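Local coordinates for protein aspartate--tRNA(Asp/Asn) ligase (Thermus thermophilus, PDB 1N9W) that attaches L-aspartate to both tRNA(Asp) and tRNA(Asn), first activating the amino acid with ATP to form aspartyl-adenylate, at residues Ala121-Arg133 and Thr398-Ala412. Numbering follows the deposited sequence.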
loop_
_atom_site.group_PDB
_atom_site.type_symbol
_atom_site.label_atom_id
_atom_site.label_comp_id
_atom_site.label_asym_id
_atom_site.label_seq_id
_atom_site.Cartn_x
_atom_site.Cartn_y
_atom_site.Cartn_z
ATOM N N ALA B 121 17.651 -11.924 -8.492
ATOM C CA ALA B 121 16.390 -12.538 -8.106
ATOM C C ALA B 121 15.498 -11.580 -7.311
ATOM O O ALA B 121 14.274 -11.597 -7.460
ATOM C CB ALA B 121 16.655 -13.805 -7.292
ATOM N N ARG B 122 16.116 -10.740 -6.486
ATOM C CA ARG B 122 15.388 -9.784 -5.637
ATOM C C ARG B 122 15.057 -8.467 -6.360
ATOM O O ARG B 122 14.091 -7.788 -6.015
ATOM C CB ARG B 122 16.248 -9.443 -4.404
ATOM C CG ARG B 122 17.045 -8.138 -4.578
ATOM C CD ARG B 122 18.537 -8.201 -4.214
ATOM N NE ARG B 122 18.798 -8.264 -2.791
ATOM C CZ ARG B 122 19.897 -7.786 -2.202
ATOM N NH1 ARG B 122 20.854 -7.193 -2.904
ATOM N NH2 ARG B 122 20.043 -7.909 -0.888
ATOM N N ALA B 123 15.876 -8.117 -7.351
ATOM C CA ALA B 123 15.712 -6.862 -8.072
ATOM C C ALA B 123 14.313 -6.538 -8.623
ATOM O O ALA B 123 13.835 -5.412 -8.485
ATOM C CB ALA B 123 16.763 -6.767 -9.191
ATOM N N PRO B 124 13.634 -7.511 -9.248
ATOM C CA PRO B 124 12.292 -7.224 -9.784
ATOM C C PRO B 124 11.295 -6.791 -8.696
ATOM O O PRO B 124 10.395 -5.981 -8.947
ATOM C CB PRO B 124 11.882 -8.552 -10.432
ATOM C CG PRO B 124 13.197 -9.168 -10.822
ATOM C CD PRO B 124 14.067 -8.873 -9.610
ATOM N N LEU B 125 11.451 -7.334 -7.494
ATOM C CA LEU B 125 10.556 -6.986 -6.397
ATOM C C LEU B 125 10.851 -5.565 -5.897
ATOM O O LEU B 125 9.943 -4.838 -5.486
ATOM C CB LEU B 125 10.700 -8.005 -5.246
ATOM C CG LEU B 125 10.347 -9.470 -5.554
ATOM C CD1 LEU B 125 10.538 -10.342 -4.317
ATOM C CD2 LEU B 125 8.896 -9.556 -6.028
ATOM N N LYS B 126 12.122 -5.181 -5.951
ATOM C CA LYS B 126 12.556 -3.857 -5.525
ATOM C C LYS B 126 11.991 -2.834 -6.519
ATOM O O LYS B 126 11.523 -1.759 -6.135
ATOM C CB LYS B 126 14.087 -3.800 -5.506
ATOM C CG LYS B 126 14.697 -2.479 -5.058
ATOM C CD LYS B 126 14.327 -2.144 -3.627
ATOM C CE LYS B 126 15.083 -0.916 -3.125
ATOM N NZ LYS B 126 14.509 -0.410 -1.828
ATOM N N VAL B 127 12.021 -3.191 -7.797
ATOM C CA VAL B 127 11.505 -2.314 -8.833
ATOM C C VAL B 127 9.988 -2.205 -8.695
ATOM O O VAL B 127 9.422 -1.124 -8.829
ATOM C CB VAL B 127 11.912 -2.846 -10.244
ATOM C CG1 VAL B 127 11.207 -2.053 -11.340
ATOM C CG2 VAL B 127 13.429 -2.725 -10.415
ATOM N N GLN B 128 9.334 -3.324 -8.393
ATOM C CA GLN B 128 7.877 -3.314 -8.226
ATOM C C GLN B 128 7.456 -2.387 -7.078
ATOM O O GLN B 128 6.457 -1.682 -7.185
ATOM C CB GLN B 128 7.360 -4.713 -7.936
ATOM C CG GLN B 128 5.842 -4.788 -7.869
ATOM C CD GLN B 128 5.357 -6.184 -7.579
ATOM O OE1 GLN B 128 5.165 -6.561 -6.424
ATOM N NE2 GLN B 128 5.176 -6.973 -8.631
ATOM N N ALA B 129 8.216 -2.411 -5.983
ATOM C CA ALA B 129 7.904 -1.574 -4.843
ATOM C C ALA B 129 8.017 -0.124 -5.268
ATOM O O ALA B 129 7.247 0.733 -4.824
ATOM C CB ALA B 129 8.851 -1.862 -3.677
ATOM N N ALA B 130 8.975 0.167 -6.139
ATOM C CA ALA B 130 9.132 1.541 -6.597
ATOM C C ALA B 130 7.930 1.921 -7.468
ATOM O O ALA B 130 7.333 2.974 -7.257
ATOM C CB ALA B 130 10.447 1.691 -7.370
ATOM N N LEU B 131 7.546 1.059 -8.412
ATOM C CA LEU B 131 6.386 1.349 -9.282
ATOM C C LEU B 131 5.115 1.634 -8.480
ATOM O O LEU B 131 4.353 2.544 -8.807
ATOM C CB LEU B 131 6.116 0.170 -10.223
ATOM C CG LEU B 131 7.213 -0.167 -11.242
ATOM C CD1 LEU B 131 6.960 -1.540 -11.828
ATOM C CD2 LEU B 131 7.262 0.900 -12.334
ATOM N N VAL B 132 4.880 0.846 -7.439
ATOM C CA VAL B 132 3.694 1.033 -6.616
ATOM C C VAL B 132 3.773 2.347 -5.832
ATOM O O VAL B 132 2.756 3.026 -5.634
ATOM C CB VAL B 132 3.522 -0.167 -5.656
ATOM C CG1 VAL B 132 2.372 0.076 -4.698
ATOM C CG2 VAL B 132 3.276 -1.435 -6.466
ATOM N N ARG B 133 4.977 2.710 -5.388
ATOM C CA ARG B 133 5.162 3.957 -4.651
ATOM C C ARG B 133 4.794 5.119 -5.585
ATOM O O ARG B 133 4.100 6.058 -5.183
ATOM C CB ARG B 133 6.625 4.093 -4.178
ATOM C CG ARG B 133 6.944 5.358 -3.362
ATOM C CD ARG B 133 8.459 5.475 -3.126
ATOM N NE ARG B 133 8.965 4.267 -2.488
ATOM C CZ ARG B 133 10.054 3.604 -2.860
ATOM N NH1 ARG B 133 10.792 4.030 -3.879
ATOM N NH2 ARG B 133 10.387 2.485 -2.226
ATOM N N THR B 398 5.722 -5.128 -14.378
ATOM C CA THR B 398 7.091 -5.318 -13.901
ATOM C C THR B 398 7.831 -6.325 -14.763
ATOM O O THR B 398 8.991 -6.124 -15.118
ATOM C CB THR B 398 7.105 -5.829 -12.435
ATOM O OG1 THR B 398 6.543 -4.832 -11.573
ATOM C CG2 THR B 398 8.522 -6.144 -11.984
ATOM N N GLN B 399 7.147 -7.417 -15.082
ATOM C CA GLN B 399 7.721 -8.481 -15.897
ATOM C C GLN B 399 8.168 -7.956 -17.257
ATOM O O GLN B 399 9.336 -8.076 -17.638
ATOM C CB GLN B 399 6.691 -9.587 -16.106
ATOM C CG GLN B 399 7.224 -10.814 -16.813
ATOM C CD GLN B 399 6.257 -11.335 -17.855
ATOM O OE1 GLN B 399 5.044 -11.355 -17.639
ATOM N NE2 GLN B 399 6.790 -11.768 -18.991
ATOM N N LYS B 400 7.228 -7.378 -17.991
ATOM C CA LYS B 400 7.523 -6.851 -19.308
ATOM C C LYS B 400 8.500 -5.684 -19.294
ATOM O O LYS B 400 9.290 -5.510 -20.225
ATOM C CB LYS B 400 6.218 -6.462 -20.014
ATOM C CG LYS B 400 5.526 -7.657 -20.642
ATOM C CD LYS B 400 6.420 -8.241 -21.739
ATOM C CE LYS B 400 5.899 -9.557 -22.268
ATOM N NZ LYS B 400 6.713 -10.023 -23.420
ATOM N N LEU B 401 8.467 -4.896 -18.227
ATOM C CA LEU B 401 9.362 -3.747 -18.097
ATOM C C LEU B 401 10.808 -4.197 -17.946
ATOM O O LEU B 401 11.721 -3.577 -18.487
ATOM C CB LEU B 401 8.974 -2.918 -16.871
ATOM C CG LEU B 401 9.749 -1.624 -16.619
ATOM C CD1 LEU B 401 9.376 -0.599 -17.676
ATOM C CD2 LEU B 401 9.412 -1.073 -15.232
ATOM N N LEU B 402 11.013 -5.278 -17.202
ATOM C CA LEU B 402 12.357 -5.776 -16.950
ATOM C C LEU B 402 12.828 -6.901 -17.869
ATOM O O LEU B 402 13.937 -7.414 -17.707
ATOM C CB LEU B 402 12.462 -6.224 -15.490
ATOM C CG LEU B 402 12.133 -5.108 -14.500
ATOM C CD1 LEU B 402 12.115 -5.644 -13.080
ATOM C CD2 LEU B 402 13.149 -3.992 -14.653
ATOM N N GLY B 403 11.987 -7.286 -18.826
ATOM C CA GLY B 403 12.349 -8.341 -19.756
ATOM C C GLY B 403 12.554 -9.672 -19.067
ATOM O O GLY B 403 13.498 -10.401 -19.365
ATOM N N LEU B 404 11.660 -10.002 -18.146
ATOM C CA LEU B 404 11.776 -11.250 -17.408
ATOM C C LEU B 404 11.071 -12.404 -18.116
ATOM O O LEU B 404 10.098 -12.196 -18.844
ATOM C CB LEU B 404 11.193 -11.065 -16.004
ATOM C CG LEU B 404 11.635 -9.788 -15.277
ATOM C CD1 LEU B 404 10.787 -9.588 -14.034
ATOM C CD2 LEU B 404 13.106 -9.865 -14.929
ATOM N N PRO B 405 11.564 -13.635 -17.914
ATOM C CA PRO B 405 10.998 -14.844 -18.515
ATOM C C PRO B 405 9.484 -14.904 -18.367
ATOM O O PRO B 405 8.751 -14.759 -19.344
ATOM C CB PRO B 405 11.689 -15.960 -17.745
ATOM C CG PRO B 405 13.051 -15.392 -17.520
ATOM C CD PRO B 405 12.756 -13.962 -17.109
ATOM N N ASN B 406 9.024 -15.126 -17.139
ATOM C CA ASN B 406 7.597 -15.203 -16.857
ATOM C C ASN B 406 7.207 -14.318 -15.670
ATOM O O ASN B 406 8.064 -13.759 -14.983
ATOM C CB ASN B 406 7.186 -16.648 -16.588
ATOM C CG ASN B 406 7.947 -17.261 -15.441
ATOM O OD1 ASN B 406 7.769 -16.873 -14.285
ATOM N ND2 ASN B 406 8.814 -18.220 -15.752
ATOM N N VAL B 407 5.905 -14.205 -15.435
ATOM C CA VAL B 407 5.369 -13.373 -14.369
ATOM C C VAL B 407 5.767 -13.771 -12.947
ATOM O O VAL B 407 5.771 -12.930 -12.046
ATOM C CB VAL B 407 3.822 -13.327 -14.455
ATOM C CG1 VAL B 407 3.232 -14.644 -13.976
ATOM C CG2 VAL B 407 3.289 -12.169 -13.650
ATOM N N ARG B 408 6.102 -15.040 -12.742
ATOM C CA ARG B 408 6.476 -15.514 -11.408
ATOM C C ARG B 408 7.741 -14.837 -10.882
ATOM O O ARG B 408 7.993 -14.833 -9.676
ATOM C CB ARG B 408 6.667 -17.035 -11.424
ATOM C CG ARG B 408 5.533 -17.792 -12.112
ATOM C CD ARG B 408 5.566 -19.291 -11.819
ATOM N NE ARG B 408 5.108 -19.593 -10.462
ATOM C CZ ARG B 408 4.988 -20.821 -9.961
ATOM N NH1 ARG B 408 5.295 -21.876 -10.706
ATOM N NH2 ARG B 408 4.558 -20.997 -8.715
ATOM N N TYR B 409 8.525 -14.267 -11.797
ATOM C CA TYR B 409 9.767 -13.576 -11.456
ATOM C C TYR B 409 9.535 -12.206 -10.822
ATOM O O TYR B 409 10.481 -11.558 -10.376
ATOM C CB TYR B 409 10.642 -13.406 -12.702
ATOM C CG TYR B 409 11.391 -14.653 -13.114
ATOM C CD1 TYR B 409 10.712 -15.842 -13.382
ATOM C CD2 TYR B 409 12.783 -14.653 -13.216
ATOM C CE1 TYR B 409 11.397 -17.000 -13.737
ATOM C CE2 TYR B 409 13.481 -15.807 -13.571
ATOM C CZ TYR B 409 12.781 -16.978 -13.828
ATOM O OH TYR B 409 13.451 -18.133 -14.162
ATOM N N ALA B 410 8.282 -11.765 -10.790
ATOM C CA ALA B 410 7.937 -10.470 -10.212
ATOM C C ALA B 410 7.100 -10.678 -8.961
ATOM O O ALA B 410 6.558 -9.731 -8.393
ATOM C CB ALA B 410 7.163 -9.642 -11.224
ATOM N N ARG B 411 7.008 -11.933 -8.541
ATOM C CA ARG B 411 6.232 -12.324 -7.372
ATOM C C ARG B 411 7.215 -12.911 -6.347
ATOM O O ARG B 411 8.090 -13.702 -6.708
ATOM C CB ARG B 411 5.201 -13.374 -7.807
ATOM C CG ARG B 411 4.129 -13.731 -6.795
ATOM C CD ARG B 411 3.091 -12.630 -6.654
ATOM N NE ARG B 411 1.949 -13.063 -5.845
ATOM C CZ ARG B 411 0.931 -12.281 -5.496
ATOM N NH1 ARG B 411 0.899 -11.011 -5.879
ATOM N NH2 ARG B 411 -0.059 -12.770 -4.763
ATOM N N ALA B 412 7.078 -12.513 -5.082
ATOM C CA ALA B 412 7.966 -13.003 -4.028
ATOM C C ALA B 412 7.821 -14.507 -3.823
ATOM O O ALA B 412 8.798 -15.253 -3.881
ATOM C CB ALA B 412 7.686 -12.271 -2.717
HETATM O O HOH W 1 4.402 -9.286 -6.627
#
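Pro124 and Gln128, one turn apart on the helix segment 121-133, lie nearest to Ala410 and Thr398 of the segment 398-412. The axes of helix segments 121-133 and 398-402 approach to 10.3 Å, and their N-to-C directions differ by 115°. Gly403, with positive phi, is the first residue to depart from helical backbone angles, and a 3-10 segment at 407-410 brings the chain back to the first helix.

Pro124 sits between Leu402 and the Tyr409 carbonyl. Its CB lies 3.9 Å from Leu404 CD1, and its CB and CG also face the carbonyl O of Tyr409. Leu402 CD1 packs over Pro124 CA and CB. The Val127 and Leu402 side chains meet tip to tip, with Leu402 CD1 4.0 Å from Val127 CB. Leu131 CD2 and Leu401 CD2 also meet end to end. Thr398 CG2, which stands anti to the residue's own N, points at the carbonyl O of Pro124. Thr398 OG1 comes to 3.3 Å from Leu131 CD1 and is hydrogen-bonded to Ala394 O, within its own helix. Leu125 CD1 touches Ala412 CB at 3.8 Å.

Gln128 CG is anti to the backbone N (chi1 -175°), and the chain is extended beyond it, which carries the amide past Thr398 to the 3-10 segment. A water donates to Gln128 OE1 and to Ala410 O, each at 2.8 Å, and bridges the segments. With an alanine here, the water would probably lose its helix-side acceptor and a gap would open beside Ala410.

Next to this turn, Arg411 forms salt bridges with Glu395, a predicted ATP-binding residue, and Glu213. Met186 and Phe148 of the second subunit pack on Leu125 and Gln128. The contact thus joins a dimer-interface helix to the C-terminal helix and tail of the class II synthetase catalytic domain, beside the probable ATP site.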